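Local coordinates for protein probable endonuclease 4 (Thermotoga maritima, PDB 4HNO) that probably cleaves phosphodiester bonds at apurinic or apyrimidinic sites of damaged DNA, as a metal-dependent endonuclease IV of base excision repair, at residues 107-113 against 142-147; 73-79 against 91-97; 125-129 against 165-170; 13-17 against 34-38. All blocks are in the same frame, centred on the assembly; numbering follows the deposited sequence.

Contact 1 of 4, residues 107-113 against 142-147; sequences RYLNIHP and VVILLE. With ZN (zinc ion), chain B; MN (manganese (II) ion), chain E.
Asn110 and Glu147 meet where two neighbouring parallel strands of the TIM barrel, joined through helix 121-136 in a beta-alpha-beta crossover, reach the metal centre. Five backbone hydrogen bonds tie the strands in register from Arg107 to Glu147, and the polar end is the tight one. Glu147 CG stands anti to its own backbone N (chi1 -176°) and the chain runs on extended, carrying the carboxylate to the metals. Glu147 OE2 lies 2.0 Å from zinc and Glu147 OE1 2.1 Å from manganese, and a water bridges the two ions. His112 NE2 binds the same zinc at 2.0 Å, its ring standing almost perpendicular to the carboxylate (88°). Asn110 ND2 reaches Glu147 OE2 at 2.9 Å from the anti side, somewhat out of the carboxylate plane, while Thr179 holds the amide oxygen; this second-shell bond helps fix how the carboxylate is turned. His72 completes the protein part of the zinc site.

Apolar side chains meet on both faces of the strand pair. Tyr108 CD2 meets Leu145 CD2 at 3.8 Å on the Asn110 face, and Ile111 CG1 lies alongside Leu146 CD2 at 3.8 Å on the other. The far end is looser: Arg107 is exposed, its CB pointing away, and its guanidinium pairs with Glu67. Back at the metal end, Pro113 CD sits 3.2 Å from Glu147 O, a buried carbonyl oxygen without a polar partner.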
# COMPACT_ATOMS: atom_id res chain seq x y z
N ARG A 107 10.28 -6.55 -3.55
CA ARG A 107 10.80 -5.39 -4.23
C ARG A 107 10.29 -4.05 -3.69
O ARG A 107 10.85 -3.01 -4.00
CB ARG A 107 10.46 -5.52 -5.71
CG ARG A 107 11.15 -6.70 -6.35
CD ARG A 107 10.78 -6.85 -7.81
NE ARG A 107 11.47 -8.02 -8.35
CZ ARG A 107 11.28 -8.50 -9.57
NH1 ARG A 107 10.41 -7.92 -10.39
NH2 ARG A 107 11.94 -9.58 -9.97
N TYR A 108 9.21 -4.10 -2.91
CA TYR A 108 8.45 -2.91 -2.53
C TYR A 108 8.09 -2.97 -1.05
O TYR A 108 7.59 -3.99 -0.57
CB TYR A 108 7.15 -2.85 -3.31
CG TYR A 108 7.32 -2.70 -4.78
CD1 TYR A 108 6.98 -3.70 -5.66
CD2 TYR A 108 7.85 -1.52 -5.28
CE1 TYR A 108 7.18 -3.53 -7.03
CE2 TYR A 108 8.05 -1.35 -6.63
CZ TYR A 108 7.71 -2.35 -7.50
OH TYR A 108 7.94 -2.13 -8.85
N LEU A 109 8.27 -1.84 -0.39
CA LEU A 109 7.90 -1.67 1.02
C LEU A 109 7.04 -0.43 1.12
O LEU A 109 7.51 0.69 0.88
CB LEU A 109 9.17 -1.53 1.88
CG LEU A 109 8.92 -1.31 3.37
CD1 LEU A 109 8.14 -2.44 4.01
CD2 LEU A 109 10.24 -1.12 4.08
N ASN A 110 5.78 -0.62 1.46
CA ASN A 110 4.77 0.43 1.50
C ASN A 110 4.66 1.02 2.89
O ASN A 110 4.43 0.28 3.85
CB ASN A 110 3.44 -0.20 1.08
CG ASN A 110 2.29 0.78 1.14
OD1 ASN A 110 1.97 1.42 0.15
ND2 ASN A 110 1.68 0.89 2.28
N ILE A 111 4.76 2.34 2.98
CA ILE A 111 4.67 3.04 4.25
C ILE A 111 3.60 4.13 4.20
O ILE A 111 3.34 4.73 3.18
CB ILE A 111 6.04 3.68 4.66
CG1 ILE A 111 6.39 4.92 3.81
CG2 ILE A 111 7.18 2.69 4.60
CD1 ILE A 111 7.51 5.78 4.41
N HIS A 112 3.02 4.41 5.35
CA HIS A 112 2.30 5.66 5.56
C HIS A 112 3.35 6.72 5.91
O HIS A 112 4.22 6.47 6.74
CB HIS A 112 1.32 5.53 6.71
CG HIS A 112 0.26 4.50 6.47
ND1 HIS A 112 -0.86 4.38 7.24
CD2 HIS A 112 0.11 3.59 5.48
CE1 HIS A 112 -1.61 3.39 6.78
NE2 HIS A 112 -1.02 2.86 5.74
N PRO A 113 3.30 7.88 5.29
CA PRO A 113 4.37 8.87 5.51
C PRO A 113 4.65 9.19 6.96
O PRO A 113 5.83 9.29 7.34
CB PRO A 113 3.85 10.09 4.73
CG PRO A 113 3.08 9.47 3.60
CD PRO A 113 2.36 8.31 4.23
N VAL A 142 15.39 -2.15 -2.82
CA VAL A 142 14.00 -2.05 -2.44
C VAL A 142 13.51 -0.63 -2.70
O VAL A 142 14.21 0.34 -2.40
CB VAL A 142 13.82 -2.44 -0.95
CG1 VAL A 142 12.39 -2.23 -0.49
CG2 VAL A 142 14.23 -3.88 -0.73
N VAL A 143 12.31 -0.54 -3.24
CA VAL A 143 11.61 0.71 -3.48
C VAL A 143 10.59 0.92 -2.38
O VAL A 143 9.82 0.02 -2.08
CB VAL A 143 10.93 0.65 -4.87
CG1 VAL A 143 10.00 1.84 -5.10
CG2 VAL A 143 11.98 0.56 -5.98
N ILE A 144 10.61 2.11 -1.79
CA ILE A 144 9.63 2.49 -0.79
C ILE A 144 8.43 3.11 -1.49
O ILE A 144 8.58 4.01 -2.32
CB ILE A 144 10.24 3.42 0.25
CG1 ILE A 144 11.27 2.62 1.06
CG2 ILE A 144 9.16 4.01 1.15
CD1 ILE A 144 12.08 3.38 2.07
N LEU A 145 7.24 2.62 -1.15
CA LEU A 145 5.99 3.18 -1.67
C LEU A 145 5.39 4.06 -0.59
O LEU A 145 5.23 3.63 0.55
CB LEU A 145 5.00 2.08 -2.04
CG LEU A 145 5.54 1.04 -3.02
CD1 LEU A 145 4.48 -0.01 -3.32
CD2 LEU A 145 6.02 1.71 -4.30
N LEU A 146 5.05 5.29 -0.97
CA LEU A 146 4.31 6.18 -0.09
C LEU A 146 2.83 6.00 -0.38
O LEU A 146 2.40 6.16 -1.53
CB LEU A 146 4.68 7.63 -0.34
CG LEU A 146 6.15 7.98 -0.25
CD1 LEU A 146 6.36 9.45 -0.58
CD2 LEU A 146 6.72 7.64 1.12
N GLU A 147 2.06 5.67 0.65
CA GLU A 147 0.63 5.47 0.55
C GLU A 147 -0.11 6.71 1.01
O GLU A 147 0.22 7.29 2.04
CB GLU A 147 0.24 4.28 1.41
CG GLU A 147 -1.22 3.91 1.30
CD GLU A 147 -1.68 2.90 2.30
OE1 GLU A 147 -2.92 2.81 2.50
OE2 GLU A 147 -0.84 2.16 2.86
ZN ZN B . -1.40 1.29 4.59
MN MN E . -4.02 0.97 2.63
O HOH W 1 -3.17 0.60 4.35

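Contact 2 of 4, residues 73-79 against 91-97; sequences SGYLINL and VELLKKE
Ser73 and Gly74 grip the carboxylate of Glu97 together, one oxygen each. The Ser73 hydroxyl donates to Glu97 OE2, with OG only 2.6 Å away and meeting the syn lone pair of that oxygen. The amide of Gly74 donates to the other oxygen, Gly74 N to Glu97 OE1 2.8 Å, from the syn side and 17° out of the carboxylate plane. Ile77 lays its CD1 methyl over one face of the carboxylate, 3.3 Å from Glu97 OE2. Farther back along the helix the meeting is purely apolar. Ile77 CD1 also rests on Leu93 CG at 3.9 Å. Leu79 crosses Val91 and Leu94 at about a right angle and gives each a methyl: Leu79 CD2 to Val91 CG2 at 3.7 Å and Leu79 CD1 to Leu94 CD2 at 3.8 Å.

What positions this first shell is the loop itself. A type I turn from Gly74 to Ile77 brings the chain back to helix 84-104, directly after the strand that supplies the zinc ligand His72. With CG anti to its carbonyl carbon (chi1 -69°) and an extended chain, Glu97 spans from helix to loop, while Leu109 of the adjacent strand packs against Leu94 and Glu97. His37 adds a third hydrogen bond at OE1. Three bonds to a buried carboxylate would probably stabilise its charged form; those from Ser73 and Gly74 tie the loop after His72 to the helix, and His37 brings in the loop after strand 31-34.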
# COMPACT_ATOMS: atom_id res chain seq x y z
N SER A 73 4.85 -1.75 5.75
CA SER A 73 5.66 -1.41 6.89
C SER A 73 4.81 -1.44 8.14
O SER A 73 3.59 -1.27 8.09
CB SER A 73 6.26 -0.02 6.63
OG SER A 73 7.02 0.50 7.67
N GLY A 74 5.46 -1.64 9.27
CA GLY A 74 4.77 -1.76 10.54
C GLY A 74 4.16 -0.47 11.03
O GLY A 74 4.65 0.64 10.79
N TYR A 75 3.13 -0.70 11.85
CA TYR A 75 2.26 0.31 12.44
C TYR A 75 2.94 1.36 13.33
O TYR A 75 2.41 2.45 13.53
CB TYR A 75 1.08 -0.40 13.16
CG TYR A 75 1.33 -1.10 14.50
CD1 TYR A 75 0.69 -0.64 15.65
CD2 TYR A 75 2.11 -2.26 14.62
CE1 TYR A 75 0.86 -1.27 16.88
CE2 TYR A 75 2.28 -2.90 15.85
CZ TYR A 75 1.65 -2.39 16.97
OH TYR A 75 1.80 -3.01 18.19
N LEU A 76 4.11 1.02 13.85
CA LEU A 76 4.87 1.87 14.81
C LEU A 76 5.71 2.94 14.15
O LEU A 76 6.00 3.97 14.75
CB LEU A 76 5.84 1.00 15.63
CG LEU A 76 5.33 -0.17 16.45
CD1 LEU A 76 6.41 -0.57 17.44
CD2 LEU A 76 4.04 0.19 17.12
N ILE A 77 6.22 2.66 12.96
CA ILE A 77 7.17 3.55 12.33
C ILE A 77 6.50 4.88 12.00
O ILE A 77 5.41 4.91 11.42
CB ILE A 77 7.73 2.87 11.10
CG1 ILE A 77 8.67 1.72 11.52
CG2 ILE A 77 8.42 3.86 10.15
CD1 ILE A 77 8.95 0.75 10.41
N ASN A 78 7.13 5.97 12.39
CA ASN A 78 6.60 7.30 12.14
C ASN A 78 7.75 8.26 11.91
O ASN A 78 8.26 8.88 12.84
CB ASN A 78 5.73 7.76 13.30
CG ASN A 78 5.15 9.12 13.03
OD1 ASN A 78 5.29 9.66 11.93
ND2 ASN A 78 4.53 9.72 14.04
N LEU A 79 8.13 8.37 10.64
CA LEU A 79 9.23 9.24 10.24
C LEU A 79 8.90 10.73 10.35
O LEU A 79 9.79 11.55 10.17
CB LEU A 79 9.66 8.95 8.81
CG LEU A 79 10.22 7.55 8.54
CD1 LEU A 79 10.55 7.45 7.04
CD2 LEU A 79 11.44 7.25 9.38
N VAL A 91 13.54 5.04 11.97
CA VAL A 91 14.52 4.91 10.91
C VAL A 91 15.20 3.55 10.97
O VAL A 91 15.36 2.86 9.96
CB VAL A 91 15.55 6.05 10.98
CG1 VAL A 91 16.78 5.77 10.13
CG2 VAL A 91 14.91 7.37 10.60
N GLU A 92 15.61 3.13 12.17
CA GLU A 92 16.33 1.87 12.27
C GLU A 92 15.43 0.68 11.97
O GLU A 92 15.87 -0.28 11.34
CB GLU A 92 17.02 1.73 13.63
CG GLU A 92 18.13 2.75 13.84
CD GLU A 92 19.20 2.72 12.76
OE1 GLU A 92 19.65 1.61 12.40
OE2 GLU A 92 19.55 3.81 12.23
N LEU A 93 14.18 0.73 12.40
CA LEU A 93 13.29 -0.37 12.10
C LEU A 93 12.95 -0.40 10.61
O LEU A 93 12.84 -1.47 10.03
CB LEU A 93 12.03 -0.34 12.97
CG LEU A 93 11.08 -1.52 12.78
CD1 LEU A 93 11.75 -2.85 13.02
CD2 LEU A 93 9.87 -1.34 13.68
N LEU A 94 12.80 0.77 9.99
CA LEU A 94 12.54 0.78 8.55
C LEU A 94 13.72 0.22 7.77
O LEU A 94 13.51 -0.51 6.80
CB LEU A 94 12.18 2.20 8.12
CG LEU A 94 11.61 2.33 6.71
CD1 LEU A 94 10.39 1.50 6.49
CD2 LEU A 94 11.29 3.79 6.42
N LYS A 95 14.95 0.50 8.19
CA LYS A 95 16.10 -0.13 7.56
C LYS A 95 16.01 -1.65 7.67
O LYS A 95 16.28 -2.36 6.71
CB LYS A 95 17.43 0.33 8.18
CG LYS A 95 17.88 1.74 7.91
CD LYS A 95 19.12 2.12 8.73
CE LYS A 95 19.50 3.55 8.57
NZ LYS A 95 20.58 3.92 9.52
N LYS A 96 15.66 -2.14 8.86
CA LYS A 96 15.49 -3.58 9.04
C LYS A 96 14.38 -4.13 8.13
O LYS A 96 14.54 -5.17 7.53
CB LYS A 96 15.22 -3.88 10.51
CG LYS A 96 14.73 -5.29 10.80
CD LYS A 96 15.57 -6.45 10.30
CE LYS A 96 16.96 -6.52 10.87
NZ LYS A 96 16.94 -6.65 12.34
N GLU A 97 13.26 -3.40 8.01
CA GLU A 97 12.21 -3.87 7.12
C GLU A 97 12.69 -3.93 5.67
O GLU A 97 12.33 -4.87 4.96
CB GLU A 97 10.98 -2.98 7.24
CG GLU A 97 10.28 -3.10 8.57
CD GLU A 97 9.00 -2.23 8.62
OE1 GLU A 97 8.14 -2.50 9.47
OE2 GLU A 97 8.91 -1.28 7.80

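Contact 3 of 4, residues 125-129 against 165-170; sequences IDRIV and KIRDLV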
# COMPACT_ATOMS: atom_id res chain seq x y z
N ILE A 125 7.24 16.92 6.90
CA ILE A 125 7.74 16.45 5.62
C ILE A 125 9.25 16.40 5.63
O ILE A 125 9.84 15.43 5.15
CB ILE A 125 7.18 17.31 4.47
CG1 ILE A 125 5.71 16.94 4.28
CG2 ILE A 125 7.99 17.14 3.20
CD1 ILE A 125 4.98 17.80 3.27
N ASP A 126 9.90 17.44 6.16
CA ASP A 126 11.36 17.42 6.17
C ASP A 126 11.88 16.25 7.02
O ASP A 126 12.90 15.64 6.65
CB ASP A 126 11.92 18.75 6.67
CG ASP A 126 11.88 19.85 5.62
OD1 ASP A 126 12.00 21.02 6.03
OD2 ASP A 126 11.73 19.55 4.42
N ARG A 127 11.23 15.93 8.12
CA ARG A 127 11.66 14.79 8.94
C ARG A 127 11.47 13.48 8.17
O ARG A 127 12.31 12.58 8.28
CB ARG A 127 10.92 14.74 10.28
CG ARG A 127 11.38 15.82 11.26
CD ARG A 127 10.84 15.63 12.66
NE ARG A 127 9.41 15.75 12.75
CZ ARG A 127 8.75 16.88 13.00
NH1 ARG A 127 7.43 16.85 13.09
NH2 ARG A 127 9.41 18.04 13.17
N ILE A 128 10.38 13.36 7.43
CA ILE A 128 10.14 12.16 6.63
C ILE A 128 11.25 12.03 5.58
O ILE A 128 11.82 10.95 5.39
CB ILE A 128 8.77 12.18 5.98
CG1 ILE A 128 7.66 12.12 7.02
CG2 ILE A 128 8.65 10.99 5.00
CD1 ILE A 128 6.31 12.51 6.45
N VAL A 129 11.55 13.11 4.88
CA VAL A 129 12.60 13.11 3.88
C VAL A 129 13.93 12.71 4.50
O VAL A 129 14.66 11.88 3.95
CB VAL A 129 12.70 14.49 3.21
CG1 VAL A 129 13.93 14.60 2.34
CG2 VAL A 129 11.43 14.76 2.38
N LYS A 165 5.60 16.27 -2.47
CA LYS A 165 6.56 17.13 -1.78
C LYS A 165 7.66 16.29 -1.14
O LYS A 165 8.83 16.66 -1.18
CB LYS A 165 5.86 18.01 -0.75
CG LYS A 165 5.09 19.17 -1.33
CD LYS A 165 4.45 20.02 -0.23
CE LYS A 165 3.97 21.35 -0.72
NZ LYS A 165 2.72 21.24 -1.51
N ILE A 166 7.27 15.18 -0.51
CA ILE A 166 8.24 14.27 0.08
C ILE A 166 9.14 13.68 -1.00
O ILE A 166 10.37 13.77 -0.93
CB ILE A 166 7.52 13.14 0.85
CG1 ILE A 166 6.75 13.68 2.04
CG2 ILE A 166 8.53 12.08 1.29
CD1 ILE A 166 5.68 12.72 2.55
N ARG A 167 8.52 13.05 -1.99
CA ARG A 167 9.28 12.31 -2.97
C ARG A 167 10.30 13.21 -3.67
O ARG A 167 11.45 12.82 -3.90
CB ARG A 167 8.35 11.68 -3.99
CG ARG A 167 9.11 10.98 -5.10
CD ARG A 167 8.23 10.11 -6.00
NE ARG A 167 9.08 9.45 -6.93
CZ ARG A 167 9.50 9.95 -8.06
NH1 ARG A 167 8.99 11.07 -8.53
NH2 ARG A 167 10.41 9.28 -8.75
N ASP A 168 9.88 14.42 -4.02
CA ASP A 168 10.73 15.28 -4.82
C ASP A 168 11.96 15.77 -4.05
O ASP A 168 12.93 16.20 -4.67
CB ASP A 168 9.92 16.43 -5.40
CG ASP A 168 9.01 16.01 -6.55
OD1 ASP A 168 9.05 14.82 -6.95
OD2 ASP A 168 8.26 16.87 -7.04
N LEU A 169 11.95 15.66 -2.73
CA LEU A 169 13.09 16.06 -1.92
C LEU A 169 14.05 14.91 -1.59
O LEU A 169 15.15 15.18 -1.14
CB LEU A 169 12.61 16.69 -0.60
CG LEU A 169 12.02 18.09 -0.73
CD1 LEU A 169 11.25 18.45 0.52
CD2 LEU A 169 13.13 19.11 -0.98
N VAL A 170 13.64 13.66 -1.77
CA VAL A 170 14.47 12.52 -1.39
C VAL A 170 15.61 12.33 -2.39
O VAL A 170 15.42 12.47 -3.60
CB VAL A 170 13.58 11.26 -1.31
CG1 VAL A 170 14.37 9.97 -1.19
CG2 VAL A 170 12.62 11.38 -0.14
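Val129 holds CG1 anti to its backbone N (chi1 170°), which spreads both methyls toward the end of helix 160-169. Val129 CG2 presses on Leu169 CB at 3.7 Å and on the backbone oxygen of Ile166, with Val129 CG2 to Ile166 O at 3.6 Å; Val129 CG1 meets Leu169 O at 3.7 Å. Ile166 fills the same two positions, with its longer branch CG1 anti to the carbonyl carbon (chi1 -65°). This sets Ile166 CG1 against Ile125 CG2 at 3.9 Å and Ile166 CG2 against Ile128 CG2, also at 3.9 Å. At the margin, Ile125 CD1 touches Lys165 CB at 4.1 Å; the amine of Lys165 turns off to a salt bridge with Glu161. The exposed Leu169 brings CD1 near Asp126 on the outer side.

Inward, Ile128 and Ile166 both rest on Pro113, and Ile156 of the short strand 155-156 touches them as well as Ile125, which extends the apolar contact toward the strands. The short helical segments are 9.2 Å apart and cross at -43°, running in the same general direction. Two successive helices, side by side over parallel strands and joined by aliphatic side chains, make up part of the outer layer of a TIM barrel.

Contact 4 of 4, residues 13-17 against 34-38; sequences ISKGF and IFPHN
Phe35 O is met by two hydrocarbon groups of the loop 13-17: Ile13 CD1 lies 3.5 Å from it and Phe17 CE2 3.6 Å. Both segments belong to beta-alpha loops of the TIM barrel, leaving the C-terminal ends of the neighbouring parallel strands 7-10 and 31-34. The Phe17 ring offers its edge to the backbone, with the oxygens of Phe35 and Pro36 near the ring plane and Phe17 CZ 3.4 Å from Pro36 O. Such contacts set the electropositive hydrogens of an aromatic rim against carbonyl oxygens, and would be weakly favourable.

Ile34 supplies the apolar floor. Ile34 CD1 sits obliquely at the ring, 3.7 Å from Phe17 CD2, and Ile34 CG2 meets Ile13 CG2 at 3.7 Å. Both isoleucines take the crowded position, with CG1 between backbone N and carbonyl carbon (chi1 60° in Ile13, 47° in Ile34), and their side chains cross at about a right angle. Ile13 then runs out extended to CD1, which also reaches His37 N at 3.8 Å.

On the metal side the Phe35 ring turns away from Ile13; it meets His10 edge-to-face and comes close to the zinc ligand His72. Helix 84-104 backs Pro36, with Ile100 against its ring, and Leu104 touches Phe17. Residues Ile13 to Gly16 form a type I turn, closed by the bond from Gly16 N to Ile13 O at 2.8 Å.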
# COMPACT_ATOMS: atom_id res chain seq x y z
N ILE A 13 1.00 -13.76 7.75
CA ILE A 13 2.31 -14.41 7.72
C ILE A 13 2.56 -15.32 8.92
O ILE A 13 3.63 -15.90 9.02
CB ILE A 13 3.46 -13.37 7.65
CG1 ILE A 13 3.43 -12.44 8.86
CG2 ILE A 13 3.39 -12.60 6.34
CD1 ILE A 13 4.67 -11.58 8.99
N SER A 14 1.60 -15.44 9.82
CA SER A 14 1.84 -16.11 11.10
C SER A 14 2.21 -17.59 10.96
O SER A 14 2.89 -18.13 11.82
CB SER A 14 0.64 -15.95 12.04
OG SER A 14 -0.51 -16.56 11.49
N LYS A 15 1.77 -18.22 9.88
CA LYS A 15 2.11 -19.62 9.63
C LYS A 15 3.35 -19.76 8.74
O LYS A 15 3.71 -20.88 8.36
CB LYS A 15 0.93 -20.36 9.01
CG LYS A 15 -0.26 -20.50 9.93
CD LYS A 15 -1.23 -21.54 9.40
CE LYS A 15 -2.56 -21.51 10.14
NZ LYS A 15 -3.69 -21.94 9.27
N GLY A 16 3.99 -18.64 8.45
CA GLY A 16 5.20 -18.62 7.64
C GLY A 16 5.00 -17.86 6.34
O GLY A 16 3.93 -17.91 5.73
N PHE A 17 6.05 -17.17 5.92
CA PHE A 17 6.00 -16.45 4.66
C PHE A 17 5.71 -17.41 3.51
O PHE A 17 5.03 -17.06 2.56
CB PHE A 17 7.32 -15.73 4.38
CG PHE A 17 7.61 -14.58 5.30
CD1 PHE A 17 8.66 -14.63 6.17
CD2 PHE A 17 6.84 -13.43 5.27
CE1 PHE A 17 8.95 -13.58 7.01
CE2 PHE A 17 7.13 -12.36 6.13
CZ PHE A 17 8.20 -12.44 6.99
N ILE A 34 2.04 -8.34 2.42
CA ILE A 34 2.31 -8.95 3.72
C ILE A 34 3.00 -7.94 4.60
O ILE A 34 3.69 -7.04 4.13
CB ILE A 34 3.21 -10.19 3.59
CG1 ILE A 34 4.41 -9.93 2.68
CG2 ILE A 34 2.40 -11.37 3.04
CD1 ILE A 34 5.55 -10.97 2.80
N PHE A 35 2.89 -8.11 5.91
CA PHE A 35 3.81 -7.45 6.83
C PHE A 35 5.17 -8.16 6.77
O PHE A 35 5.25 -9.32 6.40
CB PHE A 35 3.27 -7.45 8.26
CG PHE A 35 2.10 -6.51 8.48
CD1 PHE A 35 0.90 -6.99 8.96
CD2 PHE A 35 2.21 -5.15 8.24
CE1 PHE A 35 -0.17 -6.11 9.18
CE2 PHE A 35 1.16 -4.29 8.44
CZ PHE A 35 -0.03 -4.77 8.92
N PRO A 36 6.24 -7.49 7.17
CA PRO A 36 7.58 -8.11 7.11
C PRO A 36 7.95 -8.84 8.39
O PRO A 36 8.99 -9.47 8.43
CB PRO A 36 8.51 -6.91 6.86
CG PRO A 36 7.70 -5.69 7.15
CD PRO A 36 6.32 -6.05 7.47
N HIS A 37 7.12 -8.74 9.41
CA HIS A 37 7.41 -9.26 10.73
C HIS A 37 6.13 -9.10 11.54
O HIS A 37 5.18 -8.45 11.10
CB HIS A 37 8.56 -8.48 11.39
CG HIS A 37 8.31 -7.00 11.43
ND1 HIS A 37 7.42 -6.41 12.30
CD2 HIS A 37 8.83 -6.01 10.68
CE1 HIS A 37 7.40 -5.11 12.06
NE2 HIS A 37 8.24 -4.84 11.08
N ASN A 38 6.15 -9.65 12.75
CA ASN A 38 5.08 -9.44 13.71
C ASN A 38 5.62 -8.79 14.99
O ASN A 38 5.14 -9.08 16.09
CB ASN A 38 4.42 -10.77 14.04
CG ASN A 38 5.24 -11.61 15.00
OD1 ASN A 38 6.43 -11.86 14.77
ND2 ASN A 38 4.63 -12.01 16.11

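How the contacts relate
One TIM barrel carries all four contacts, and they illustrate its layers. Contact 1 lies in the inner wall of parallel strands, its centre 11 Å from that of contact 2 and 13 Å from that of contact 3. Contact 2 joins a loop to helix 84-104, which leads into the first strand of contact 1; contact 3 joins two outer helices, and its segments alternate with those of contact 1 along the chain. Contact 4 comes first in sequence and touches contact 2, where Pro36 packs on Glu97, but lies about 17 Å from contact 3 at the nearest atoms. Wall, loops and outer helices thus interlock around a metal site lined by strand ends.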